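Local coordinates for Beta/alpha-amylase (Paenibacillus polymyxa, PDB 3VOC), which hydrolyses alpha-1,4-glucosidic linkages of starch-type polysaccharides, its catalytic beta-amylase domain releasing successive maltose units from non-reducing chain ends, at residues A[178-181]-A[182-185]; A[215-218]-A[219-223]; A[248-251]-A[252-256]; A[302-305]-A[306-309]; A[340-343]-A[344-348]. One frame throughout, in Å; residues are numbered along the deposited sequence.

Contact 1: A[178-181]-A[182-185]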
loop_
_atom_site.group_PDB
_atom_site.type_symbol
_atom_site.label_atom_id
_atom_site.label_comp_id
_atom_site.label_asym_id
_atom_site.label_seq_id
_atom_site.Cartn_x
_atom_site.Cartn_y
_atom_site.Cartn_z
ATOM N N PRO A 178 5.271 -0.740 19.535
ATOM C CA PRO A 178 3.959 -0.794 18.876
ATOM C C PRO A 178 3.180 0.531 18.931
ATOM O O PRO A 178 1.975 0.518 19.153
ATOM C CB PRO A 178 3.226 -1.838 19.718
ATOM C CG PRO A 178 3.722 -1.521 21.162
ATOM C CD PRO A 178 5.143 -0.959 20.994
ATOM N N GLY A 179 3.865 1.655 18.739
ATOM C CA GLY A 179 3.212 2.973 18.759
ATOM C C GLY A 179 2.080 3.011 17.742
ATOM O O GLY A 179 2.192 2.448 16.643
ATOM N N ARG A 180 0.970 3.644 18.097
ATOM C CA ARG A 180 -0.158 3.696 17.159
ATOM C C ARG A 180 0.172 4.595 15.977
ATOM O O ARG A 180 -0.526 4.573 14.961
ATOM C CB ARG A 180 -1.450 4.176 17.830
ATOM C CG ARG A 180 -1.362 5.572 18.384
ATOM C CD ARG A 180 -2.642 6.407 18.214
ATOM N NE ARG A 180 -2.264 7.755 18.631
ATOM C CZ ARG A 180 -2.380 8.860 17.906
ATOM N NH1 ARG A 180 -2.984 8.846 16.719
ATOM N NH2 ARG A 180 -1.918 10.000 18.399
ATOM N N GLY A 181 1.238 5.380 16.121
ATOM C CA GLY A 181 1.573 6.389 15.127
ATOM C C GLY A 181 0.776 7.650 15.375
ATOM O O GLY A 181 0.301 7.895 16.504
ATOM N N LYS A 182 0.622 8.466 14.331
ATOM C CA LYS A 182 -0.041 9.769 14.478
ATOM C C LYS A 182 -0.899 10.074 13.254
ATOM O O LYS A 182 -0.575 9.622 12.145
ATOM C CB LYS A 182 0.995 10.892 14.676
ATOM C CG LYS A 182 1.719 10.826 16.013
ATOM C CD LYS A 182 2.828 11.850 16.147
ATOM C CE LYS A 182 3.576 11.665 17.485
ATOM N NZ LYS A 182 4.679 12.678 17.611
ATOM N N PHE A 183 -1.985 10.831 13.466
ATOM C CA PHE A 183 -2.766 11.408 12.362
ATOM C C PHE A 183 -1.881 12.315 11.495
ATOM O O PHE A 183 -0.942 12.924 11.993
ATOM C CB PHE A 183 -3.990 12.187 12.886
ATOM C CG PHE A 183 -5.057 11.313 13.496
ATOM C CD1 PHE A 183 -5.423 11.472 14.824
ATOM C CD2 PHE A 183 -5.713 10.352 12.740
ATOM C CE1 PHE A 183 -6.404 10.666 15.399
ATOM C CE2 PHE A 183 -6.710 9.534 13.311
ATOM C CZ PHE A 183 -7.056 9.697 14.639
ATOM N N GLN A 184 -2.206 12.406 10.207
ATOM C CA GLN A 184 -1.327 13.001 9.200
ATOM C C GLN A 184 -2.053 14.073 8.393
ATOM O O GLN A 184 -1.906 14.165 7.159
ATOM C CB GLN A 184 -0.806 11.895 8.271
ATOM C CG GLN A 184 0.005 10.804 8.989
ATOM C CD GLN A 184 1.319 11.343 9.541
ATOM O OE1 GLN A 184 1.975 12.157 8.897
ATOM N NE2 GLN A 184 1.712 10.884 10.738
ATOM N N ALA A 185 -2.853 14.883 9.090
ATOM C CA ALA A 185 -3.691 15.874 8.439
ATOM C C ALA A 185 -3.374 17.277 8.937
ATOM O O ALA A 185 -4.280 18.110 9.062
ATOM C CB ALA A 185 -5.185 15.542 8.671
#
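Arg180 sends its guanidinium forward along the chain until NH1 lies over one face of the Phe183 ring, in the long loop that links strand 153-156 of the TIM barrel to helix 188-202. Pro178, entered through a cis peptide bond, and Gly179 lead into this bend, and the carbonyl O of Gly179 accepts hydrogen bonds from the indole nitrogens of Trp175 and Trp285. Arg180 then sets the course of the contact. Its CG sits between the backbone N and the carbonyl carbon (chi1 62°), and a second bend at chi2 carries the end of the chain forward rather than outward. NH1 comes within 3.8 Å of Lys182 CA and stands 4.1 Å from Phe183 CD1, a distant approach with no hydrogen bond between the segments. What holds the guanidinium is charge: salt bridges to Glu113 and Asp229 fix its rotation, and Glu113 also accepts from the backbone N of Phe183, so a buried arginine is well satisfied here. At Gly181 the chain takes a positive phi of 83°, where a beta carbon would be jammed against the carbonyl O of Arg180; with only hydrogen, glycine fits the turn. Beyond it, Lys182 lays CG 3.3 Å from the Gly181 O and then runs fully extended, which suits a long side chain whose NZ must reach Ser114 OG. Gln184, by contrast, curls back, and its NE2 donates to the Lys182 O at 3.0 Å, coming from above the carbonyl plane.

Contact 2: A[215-218]-A[219-223]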
loop_
_atom_site.group_PDB
_atom_site.type_symbol
_atom_site.label_atom_id
_atom_site.label_comp_id
_atom_site.label_asym_id
_atom_site.label_seq_id
_atom_site.Cartn_x
_atom_site.Cartn_y
_atom_site.Cartn_z
ATOM N N LYS A 215 -18.928 25.410 19.659
ATOM C CA LYS A 215 -19.250 26.839 19.748
ATOM C C LYS A 215 -18.255 27.686 18.968
ATOM O O LYS A 215 -17.934 28.800 19.386
ATOM C CB LYS A 215 -19.260 27.344 21.208
ATOM C CG LYS A 215 -19.839 26.415 22.256
ATOM C CD LYS A 215 -21.346 26.369 22.217
ATOM C CE LYS A 215 -21.876 25.711 23.494
ATOM N NZ LYS A 215 -23.285 25.325 23.334
ATOM N N LEU A 216 -17.779 27.176 17.835
ATOM C CA LEU A 216 -16.757 27.879 17.060
ATOM C C LEU A 216 -17.287 29.190 16.514
ATOM O O LEU A 216 -18.475 29.300 16.244
ATOM C CB LEU A 216 -16.236 26.999 15.925
ATOM C CG LEU A 216 -15.748 25.639 16.420
ATOM C CD1 LEU A 216 -15.424 24.759 15.253
ATOM C CD2 LEU A 216 -14.544 25.765 17.374
ATOM N N THR A 217 -16.408 30.179 16.378
ATOM C CA THR A 217 -16.770 31.472 15.780
ATOM C C THR A 217 -16.186 31.691 14.384
ATOM O O THR A 217 -16.599 32.616 13.681
ATOM C CB THR A 217 -16.387 32.670 16.684
ATOM O OG1 THR A 217 -14.988 32.605 17.001
ATOM C CG2 THR A 217 -17.229 32.644 17.975
ATOM N N SER A 218 -15.257 30.833 13.966
ATOM C CA SER A 218 -14.777 30.868 12.578
ATOM C C SER A 218 -14.365 29.480 12.094
ATOM O O SER A 218 -13.948 28.632 12.888
ATOM C CB SER A 218 -13.592 31.824 12.415
ATOM O OG SER A 218 -12.455 31.290 13.062
ATOM N N LEU A 219 -14.464 29.274 10.785
ATOM C CA LEU A 219 -14.054 28.015 10.165
ATOM C C LEU A 219 -12.594 27.703 10.493
ATOM O O LEU A 219 -12.211 26.545 10.612
ATOM C CB LEU A 219 -14.250 28.072 8.645
ATOM C CG LEU A 219 -15.694 28.091 8.121
ATOM C CD1 LEU A 219 -15.749 28.445 6.635
ATOM C CD2 LEU A 219 -16.416 26.749 8.378
ATOM N N SER A 220 -11.792 28.752 10.657
ATOM C CA SER A 220 -10.377 28.599 10.950
ATOM C C SER A 220 -10.096 27.943 12.306
ATOM O O SER A 220 -8.989 27.471 12.537
ATOM C CB SER A 220 -9.670 29.953 10.838
ATOM O OG SER A 220 -10.027 30.780 11.940
ATOM N N GLN A 221 -11.089 27.883 13.195
ATOM C CA GLN A 221 -10.911 27.174 14.466
ATOM C C GLN A 221 -11.194 25.672 14.359
ATOM O O GLN A 221 -11.054 24.938 15.338
ATOM C CB GLN A 221 -11.810 27.748 15.558
ATOM C CG GLN A 221 -11.644 29.221 15.816
ATOM C CD GLN A 221 -12.688 29.735 16.802
ATOM O OE1 GLN A 221 -13.890 29.570 16.596
ATOM N NE2 GLN A 221 -12.226 30.338 17.892
ATOM N N ILE A 222 -11.639 25.220 13.193
ATOM C CA ILE A 222 -11.819 23.790 12.975
ATOM C C ILE A 222 -10.453 23.166 12.709
ATOM O O ILE A 222 -9.730 23.597 11.813
ATOM C CB ILE A 222 -12.748 23.504 11.783
ATOM C CG1 ILE A 222 -14.159 24.033 12.064
ATOM C CG2 ILE A 222 -12.749 21.994 11.438
ATOM C CD1 ILE A 222 -15.064 24.036 10.838
ATOM N N ASN A 223 -10.121 22.144 13.493
ATOM C CA ASN A 223 -8.852 21.441 13.360
ATOM C C ASN A 223 -9.036 19.934 13.492
ATOM O O ASN A 223 -10.024 19.496 14.076
ATOM C CB ASN A 223 -7.892 21.917 14.443
ATOM C CG ASN A 223 -7.358 23.292 14.167
ATOM O OD1 ASN A 223 -6.574 23.485 13.246
ATOM N ND2 ASN A 223 -7.777 24.263 14.973
#
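Gln221 reaches back over the turn to Leu216, Thr217 and Ser218, closing a loop that passes into the short 3-10 segment 219-221, after helix 205-212 and before helix 240-268. The tight part is centred on its side-chain oxygen, which takes three donors. The Thr217 N gives Gln221 OE1 a short bond of 2.6 Å, the Ser218 N a second at 3.2 Å from above the carbonyl plane, and the Thr217 OG1 a long third at 3.3 Å. Gln221 can do this because its chain runs straight beyond CG (chi2 173°), and a glutamine is long enough to bring its OE1 within reach of both amide N-H groups. The turn itself is closed by Gln221 N, which donates to Ser218 O at 3.0 Å. This polar grip lies at the surface, since Thr217, Ser220 and Gln221 are all exposed, and small or polar residues suit it. On the helix side, by contrast, Ile222 is buried: Leu216 crosses it at about a right angle, with Leu216 CD1 3.5 Å from Ile222 CG1, and both branched chains fill space against helix 205-212, where Leu205, Ile208 and Trp212 meet them. Even the solvent margin is ordered: both serines turn their hydroxyls between the backbone N and the carbonyl carbon, and Ser218 OG meets Ser220 OG at 2.7 Å in a hydrogen bond.

Contact 3: A[248-251]-A[252-256]; sequences WYQS and VLEKH
Gln250 and Glu254, one turn apart on helix 240-268, which precedes strand 275-279 of the TIM barrel, join their side chains in a nearly straight hydrogen bond: Gln250 NE2 to Glu254 OE2, 2.8 Å and 171° at the hydrogen. The two chains reach this point by different torsions. Gln250 places CG anti to its backbone N, whereas Glu254 places it anti to the carbonyl carbon, and both then run extended, so the ends converge. The amide and carboxylate planes stand 89° apart, because OE2 is met from above the carboxylate while it lies in the plane of the amide. Other partners fix both groups: Gln250 OE1 accepts from the backbone N of Tyr303 and of Asp304, and Glu254 OE1 forms a salt bridge with Arg307. A leucine in place of Glu254 would probably leave the Arg307 guanidinium without this countercharge and the Gln250 amide with one hold fewer. Elsewhere on the helix, Trp248 and Val252 lie side by side and point the same way. The valine's CG2 rests 3.7 Å from Trp248 CE2, and such a branched, compact residue fits beside an indole that also meets Phe194. Ser251 suits its place by being short. With chi1 at 79°, its hydroxyl swings back to the chain and donates to Trp248 O at 2.7 Å, so that oxygen is gripped twice, the second donor being Val252 N at 3.1 Å.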
loop_
_atom_site.group_PDB
_atom_site.type_symbol
_atom_site.label_atom_id
_atom_site.label_comp_id
_atom_site.label_asym_id
_atom_site.label_seq_id
_atom_site.Cartn_x
_atom_site.Cartn_y
_atom_site.Cartn_z
ATOM N N TRP A 248 -13.895 11.758 6.927
ATOM C CA TRP A 248 -13.225 12.622 5.954
ATOM C C TRP A 248 -11.783 12.149 5.690
ATOM O O TRP A 248 -11.321 12.100 4.551
ATOM C CB TRP A 248 -13.210 14.094 6.417
ATOM C CG TRP A 248 -12.225 14.904 5.597
ATOM C CD1 TRP A 248 -12.433 15.429 4.343
ATOM C CD2 TRP A 248 -10.872 15.229 5.951
ATOM N NE1 TRP A 248 -11.295 16.073 3.907
ATOM C CE2 TRP A 248 -10.325 15.970 4.876
ATOM C CE3 TRP A 248 -10.070 14.970 7.081
ATOM C CZ2 TRP A 248 -9.012 16.449 4.887
ATOM C CZ3 TRP A 248 -8.765 15.445 7.091
ATOM C CH2 TRP A 248 -8.252 16.195 6.003
ATOM N N TYR A 249 -11.087 11.819 6.768
ATOM C CA TYR A 249 -9.694 11.382 6.721
ATOM C C TYR A 249 -9.584 10.166 5.788
ATOM O O TYR A 249 -8.729 10.131 4.890
ATOM C CB TYR A 249 -9.272 11.041 8.143
ATOM C CG TYR A 249 -7.798 10.809 8.393
ATOM C CD1 TYR A 249 -6.837 11.784 8.076
ATOM C CD2 TYR A 249 -7.368 9.625 9.005
ATOM C CE1 TYR A 249 -5.474 11.563 8.371
ATOM C CE2 TYR A 249 -6.023 9.398 9.286
ATOM C CZ TYR A 249 -5.082 10.365 8.968
ATOM O OH TYR A 249 -3.745 10.107 9.238
ATOM N N GLN A 250 -10.485 9.203 5.975
ATOM C CA GLN A 250 -10.569 8.040 5.084
ATOM C C GLN A 250 -10.984 8.421 3.662
ATOM O O GLN A 250 -10.405 7.895 2.695
ATOM C CB GLN A 250 -11.494 6.949 5.641
ATOM C CG GLN A 250 -11.598 5.730 4.693
ATOM C CD GLN A 250 -12.282 4.529 5.311
ATOM O OE1 GLN A 250 -11.991 4.149 6.445
ATOM N NE2 GLN A 250 -13.195 3.910 4.553
ATOM N N SER A 251 -11.956 9.338 3.526
ATOM C CA SER A 251 -12.445 9.756 2.187
ATOM C C SER A 251 -11.350 10.304 1.251
ATOM O O SER A 251 -11.423 10.121 0.021
ATOM C CB SER A 251 -13.618 10.755 2.283
ATOM O OG SER A 251 -13.152 12.074 2.572
ATOM N N VAL A 252 -10.348 10.972 1.829
ATOM C CA VAL A 252 -9.180 11.444 1.082
ATOM C C VAL A 252 -8.437 10.281 0.390
ATOM O O VAL A 252 -8.114 10.365 -0.805
ATOM C CB VAL A 252 -8.228 12.285 1.980
ATOM C CG1 VAL A 252 -6.912 12.606 1.271
ATOM C CG2 VAL A 252 -8.912 13.589 2.411
ATOM N N LEU A 253 -8.179 9.209 1.130
ATOM C CA LEU A 253 -7.606 7.992 0.545
ATOM C C LEU A 253 -8.526 7.370 -0.496
ATOM O O LEU A 253 -8.065 6.923 -1.552
ATOM C CB LEU A 253 -7.288 6.956 1.632
ATOM C CG LEU A 253 -6.283 7.389 2.706
ATOM C CD1 LEU A 253 -6.206 6.321 3.808
ATOM C CD2 LEU A 253 -4.891 7.635 2.088
ATOM N N GLU A 254 -9.824 7.342 -0.201
ATOM C CA GLU A 254 -10.783 6.726 -1.125
ATOM C C GLU A 254 -10.836 7.482 -2.455
ATOM O O GLU A 254 -10.837 6.867 -3.524
ATOM C CB GLU A 254 -12.181 6.640 -0.510
ATOM C CG GLU A 254 -12.262 5.693 0.681
ATOM C CD GLU A 254 -13.538 5.871 1.481
ATOM O OE1 GLU A 254 -14.027 7.008 1.600
ATOM O OE2 GLU A 254 -14.048 4.878 2.012
ATOM N N LYS A 255 -10.862 8.813 -2.388
ATOM C CA LYS A 255 -10.864 9.608 -3.612
ATOM C C LYS A 255 -9.561 9.406 -4.392
ATOM O O LYS A 255 -9.568 9.300 -5.625
ATOM C CB LYS A 255 -11.079 11.094 -3.320
ATOM C CG LYS A 255 -11.107 11.938 -4.602
ATOM C CD LYS A 255 -11.589 13.360 -4.342
ATOM C CE LYS A 255 -11.592 14.181 -5.633
ATOM N NZ LYS A 255 -11.766 15.644 -5.365
ATOM N N HIS A 256 -8.454 9.304 -3.660
ATOM C CA HIS A 256 -7.165 9.057 -4.273
ATOM C C HIS A 256 -7.180 7.717 -5.024
ATOM O O HIS A 256 -6.707 7.632 -6.155
ATOM C CB HIS A 256 -6.076 9.073 -3.194
ATOM C CG HIS A 256 -4.687 8.891 -3.727
ATOM N ND1 HIS A 256 -4.130 9.737 -4.660
ATOM C CD2 HIS A 256 -3.735 7.976 -3.430
ATOM C CE1 HIS A 256 -2.901 9.335 -4.935
ATOM N NE2 HIS A 256 -2.638 8.266 -4.203
#

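Contact 4: A[302-305]-A[306-309]. With EDO (1,2-ethanediol), chain E.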
loop_
_atom_site.group_PDB
_atom_site.type_symbol
_atom_site.label_atom_id
_atom_site.label_comp_id
_atom_site.label_asym_id
_atom_site.label_seq_id
_atom_site.Cartn_x
_atom_site.Cartn_y
_atom_site.Cartn_z
ATOM N N TYR A 302 -7.848 4.266 8.368
ATOM C CA TYR A 302 -8.868 3.218 8.249
ATOM C C TYR A 302 -9.927 3.344 9.315
ATOM O O TYR A 302 -9.723 2.960 10.476
ATOM C CB TYR A 302 -8.251 1.816 8.272
ATOM C CG TYR A 302 -7.191 1.588 7.212
ATOM C CD1 TYR A 302 -7.149 2.363 6.046
ATOM C CD2 TYR A 302 -6.232 0.590 7.371
ATOM C CE1 TYR A 302 -6.162 2.152 5.074
ATOM C CE2 TYR A 302 -5.243 0.380 6.420
ATOM C CZ TYR A 302 -5.222 1.150 5.262
ATOM O OH TYR A 302 -4.236 0.908 4.315
ATOM N N TYR A 303 -11.072 3.865 8.895
ATOM C CA TYR A 303 -12.219 4.093 9.764
ATOM C C TYR A 303 -13.294 3.030 9.541
ATOM O O TYR A 303 -13.976 2.617 10.478
ATOM C CB TYR A 303 -12.751 5.506 9.466
ATOM C CG TYR A 303 -14.146 5.834 9.958
ATOM C CD1 TYR A 303 -14.433 5.901 11.326
ATOM C CD2 TYR A 303 -15.173 6.103 9.046
ATOM C CE1 TYR A 303 -15.711 6.227 11.774
ATOM C CE2 TYR A 303 -16.449 6.418 9.479
ATOM C CZ TYR A 303 -16.707 6.481 10.843
ATOM O OH TYR A 303 -17.972 6.789 11.261
ATOM N N ASP A 304 -13.434 2.577 8.300
ATOM C CA ASP A 304 -14.554 1.713 7.922
ATOM C C ASP A 304 -14.075 0.824 6.774
ATOM O O ASP A 304 -14.017 1.257 5.612
ATOM C CB ASP A 304 -15.776 2.596 7.538
ATOM C CG ASP A 304 -16.992 1.799 7.046
ATOM O OD1 ASP A 304 -16.887 0.589 6.762
ATOM O OD2 ASP A 304 -18.072 2.424 6.910
ATOM N N TYR A 305 -13.731 -0.424 7.099
ATOM C CA TYR A 305 -13.224 -1.336 6.077
ATOM C C TYR A 305 -14.299 -1.698 5.053
ATOM O O TYR A 305 -13.984 -1.934 3.886
ATOM C CB TYR A 305 -12.682 -2.619 6.703
ATOM C CG TYR A 305 -11.351 -2.479 7.389
ATOM C CD1 TYR A 305 -10.229 -2.008 6.703
ATOM C CD2 TYR A 305 -11.202 -2.855 8.717
ATOM C CE1 TYR A 305 -9.003 -1.889 7.336
ATOM C CE2 TYR A 305 -9.979 -2.739 9.355
ATOM C CZ TYR A 305 -8.886 -2.253 8.660
ATOM O OH TYR A 305 -7.666 -2.147 9.296
ATOM N N ASN A 306 -15.562 -1.756 5.474
ATOM C CA ASN A 306 -16.626 -2.064 4.503
ATOM C C ASN A 306 -16.615 -1.007 3.397
ATOM O O ASN A 306 -16.674 -1.320 2.218
ATOM C CB ASN A 306 -18.020 -2.108 5.158
ATOM C CG ASN A 306 -18.258 -3.374 5.976
ATOM O OD1 ASN A 306 -18.058 -4.504 5.502
ATOM N ND2 ASN A 306 -18.726 -3.191 7.201
ATOM N N ARG A 307 -16.541 0.257 3.799
ATOM C CA ARG A 307 -16.581 1.345 2.843
ATOM C C ARG A 307 -15.310 1.399 2.011
ATOM O O ARG A 307 -15.366 1.684 0.826
ATOM C CB ARG A 307 -16.756 2.675 3.560
ATOM C CG ARG A 307 -17.326 3.758 2.669
ATOM C CD ARG A 307 -17.524 5.017 3.488
ATOM N NE ARG A 307 -16.309 5.830 3.501
ATOM C CZ ARG A 307 -16.078 6.816 4.359
ATOM N NH1 ARG A 307 -16.952 7.077 5.323
ATOM N NH2 ARG A 307 -14.965 7.538 4.259
ATOM N N LEU A 308 -14.167 1.169 2.647
ATOM C CA LEU A 308 -12.891 1.242 1.937
ATOM C C LEU A 308 -12.836 0.161 0.863
ATOM O O LEU A 308 -12.408 0.419 -0.273
ATOM C CB LEU A 308 -11.724 1.071 2.916
ATOM C CG LEU A 308 -10.307 1.179 2.317
ATOM C CD1 LEU A 308 -10.054 2.556 1.690
ATOM C CD2 LEU A 308 -9.279 0.928 3.389
ATOM N N ILE A 309 -13.276 -1.043 1.216
ATOM C CA ILE A 309 -13.202 -2.179 0.285
ATOM C C ILE A 309 -14.240 -2.011 -0.816
ATOM O O ILE A 309 -13.994 -2.374 -1.962
ATOM C CB ILE A 309 -13.243 -3.549 1.035
ATOM C CG1 ILE A 309 -11.959 -3.701 1.880
ATOM C CG2 ILE A 309 -13.285 -4.728 0.057
ATOM C CD1 ILE A 309 -12.056 -4.786 2.989
HETATM C C1 EDO E . -10.405 0.542 12.261
HETATM O O1 EDO E . -11.106 1.715 12.682
HETATM C C2 EDO E . -11.372 -0.339 11.493
HETATM O O2 EDO E . -12.236 -0.969 12.448
HETATM O O HOH W 1 -18.669 5.034 6.666
#
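Tyr302 and Leu308 meet at a slant, Tyr302 CD1 lying 3.7 Å from Leu308 CD2, while the phenol OH reaches beyond them to Leu164 O and Ser281 N. Asp304 and Arg307 instead stand about at right angles, their carboxylate and guanidinium planes 53° apart. The charged ends do not touch. A water bridges them, donating to Asp304 OD2 at 2.7 Å and accepting from Arg307 NH1, a nitrogen that also bonds Ser247 OG. Asp304 is the N-cap of helix 305-315: CG anti to the backbone N (chi1 177°) brings OD1 over the first turn to accept from Arg307 N at 3.0 Å, the hydrogen arriving from above the carboxylate plane. Aspartate suits this place because it is short enough to reach a first-turn N-H and its negative charge probably interacts well with the helix dipole. A valine here would probably leave Arg307 N without its capping acceptor and the bridging water without one of its mates. Tyr303 offers its ring edge to Arg307 NH1, 4.2 Å from CE2. Tyr305 bonds Glu297 through its OH; C2 of a 1,2-ethanediol, probably from the crystallisation liquor, lies 3.5 Å from Tyr305 CE2, and the ethanediol O1 donates to Tyr302 O at 2.9 Å.

Contact 5: A[340-343]-A[344-348]; sequences TLVD and TVSSI
Val342 O is gripped twice by Ser346, whose backbone N and side-chain OG both donate to it at 2.8 Å from opposite faces of the carbonyl plane. The serine's hydroxyl gets there because OG lies anti to its carbonyl carbon (chi1 -61°), which swings it back to the previous turn; it also bonds Tyr381 OH. The same device recurs. Ser347 N and OG both reach Asp343 O, the hydroxyl at 3.0 Å, and Thr344 N and OG1 both reach Thr340 O, OG1 again at 3.0 Å. Short hydroxyl residues suit these positions, since each can satisfy its own OH inside the helix and add a second donor to a carbonyl already used in the backbone pattern. Between these polar pairs, Val345 N donates to Leu341 O almost straight, and their side chains lie alongside, pointing the same way, with Leu341 CD1 4.2 Å from Val345 CG2. Apolar residues belong on this side because it turns towards strand 318-321, where Phe321 meets Leu341, Val342 and Val345. The ends on the other side carry charge or polarity: Asp343 pairs with Lys375 and also bonds a bound Tris molecule, probably from the crystallisation liquor, while Thr340 OG1 bonds Asp328. A helix with its apolar side against the sheet is typical of the beta-alpha-beta crossovers of a TIM barrel; here helix 338-352, packed on strand 318-321, joins it to strand 356-359.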
loop_
_atom_site.group_PDB
_atom_site.type_symbol
_atom_site.label_atom_id
_atom_site.label_comp_id
_atom_site.label_asym_id
_atom_site.label_seq_id
_atom_site.Cartn_x
_atom_site.Cartn_y
_atom_site.Cartn_z
ATOM N N THR A 340 -6.796 -12.300 12.936
ATOM C CA THR A 340 -8.158 -11.742 12.950
ATOM C C THR A 340 -8.326 -10.624 11.916
ATOM O O THR A 340 -9.349 -10.535 11.253
ATOM C CB THR A 340 -8.504 -11.219 14.368
ATOM O OG1 THR A 340 -8.680 -12.337 15.257
ATOM C CG2 THR A 340 -9.774 -10.340 14.377
ATOM N N LEU A 341 -7.326 -9.758 11.788
ATOM C CA LEU A 341 -7.379 -8.662 10.805
ATOM C C LEU A 341 -7.481 -9.206 9.376
ATOM O O LEU A 341 -8.339 -8.759 8.589
ATOM C CB LEU A 341 -6.168 -7.731 10.961
ATOM C CG LEU A 341 -6.007 -6.558 9.991
ATOM C CD1 LEU A 341 -7.205 -5.611 10.071
ATOM C CD2 LEU A 341 -4.692 -5.826 10.312
ATOM N N VAL A 342 -6.636 -10.185 9.061
ATOM C CA VAL A 342 -6.711 -10.861 7.763
ATOM C C VAL A 342 -8.111 -11.440 7.535
ATOM O O VAL A 342 -8.682 -11.264 6.461
ATOM C CB VAL A 342 -5.654 -11.992 7.622
ATOM C CG1 VAL A 342 -5.914 -12.801 6.334
ATOM C CG2 VAL A 342 -4.212 -11.407 7.631
ATOM N N ASP A 343 -8.653 -12.136 8.543
ATOM C CA ASP A 343 -10.013 -12.698 8.429
ATOM C C ASP A 343 -11.045 -11.603 8.160
ATOM O O ASP A 343 -11.878 -11.751 7.276
ATOM C CB ASP A 343 -10.424 -13.476 9.678
ATOM C CG ASP A 343 -9.603 -14.736 9.891
ATOM O OD1 ASP A 343 -8.781 -15.088 9.017
ATOM O OD2 ASP A 343 -9.779 -15.374 10.959
ATOM N N THR A 344 -10.960 -10.508 8.916
ATOM C CA THR A 344 -11.885 -9.380 8.760
ATOM C C THR A 344 -11.860 -8.825 7.339
ATOM O O THR A 344 -12.891 -8.789 6.668
ATOM C CB THR A 344 -11.580 -8.260 9.778
ATOM O OG1 THR A 344 -11.779 -8.774 11.102
ATOM C CG2 THR A 344 -12.526 -7.054 9.558
ATOM N N VAL A 345 -10.683 -8.422 6.877
ATOM C CA VAL A 345 -10.531 -7.798 5.564
ATOM C C VAL A 345 -10.919 -8.783 4.473
ATOM O O VAL A 345 -11.687 -8.445 3.546
ATOM C CB VAL A 345 -9.084 -7.271 5.355
ATOM C CG1 VAL A 345 -8.816 -6.940 3.875
ATOM C CG2 VAL A 345 -8.820 -6.059 6.251
ATOM N N SER A 346 -10.423 -10.009 4.603
ATOM C CA SER A 346 -10.712 -11.060 3.616
ATOM C C SER A 346 -12.205 -11.386 3.503
ATOM O O SER A 346 -12.722 -11.510 2.390
ATOM C CB SER A 346 -9.900 -12.335 3.904
ATOM O OG SER A 346 -8.497 -12.092 3.836
ATOM N N SER A 347 -12.881 -11.532 4.642
ATOM C CA SER A 347 -14.338 -11.793 4.669
ATOM C C SER A 347 -15.139 -10.684 3.990
ATOM O O SER A 347 -16.082 -10.953 3.238
ATOM C CB SER A 347 -14.846 -11.923 6.107
ATOM O OG SER A 347 -14.464 -13.167 6.666
ATOM N N ILE A 348 -14.773 -9.440 4.277
ATOM C CA ILE A 348 -15.442 -8.300 3.650
ATOM C C ILE A 348 -15.223 -8.298 2.141
ATOM O O ILE A 348 -16.186 -8.186 1.371
ATOM C CB ILE A 348 -15.005 -6.971 4.274
ATOM C CG1 ILE A 348 -15.403 -6.944 5.758
ATOM C CG2 ILE A 348 -15.592 -5.765 3.466
ATOM C CD1 ILE A 348 -14.785 -5.804 6.564
#

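In the fold
Contacts 3, 4 and 5 lie next to one another in a row beside the barrel, with centres about 10 Å apart for 3 and 4 and about 12 Å for 4 and 5. Contact 4 meets contact 5 through Tyr305 OH, 3.6 Å from Leu341 CD1, and through Ile309 CD1, 3.7 Å from Ile348 CG2. Contact 1 touches contact 3 where Tyr249 OH lies 2.9 Å from Gln184 N, a probable hydrogen bond. Contact 2 stands apart on the surface, its nearest atoms about 7 Å from contact 1. The side chain of Tyr302 is about 5 Å from that of Glu163, the predicted proton donor, and Leu341 about 4 Å from His284, a probable substrate-binding residue.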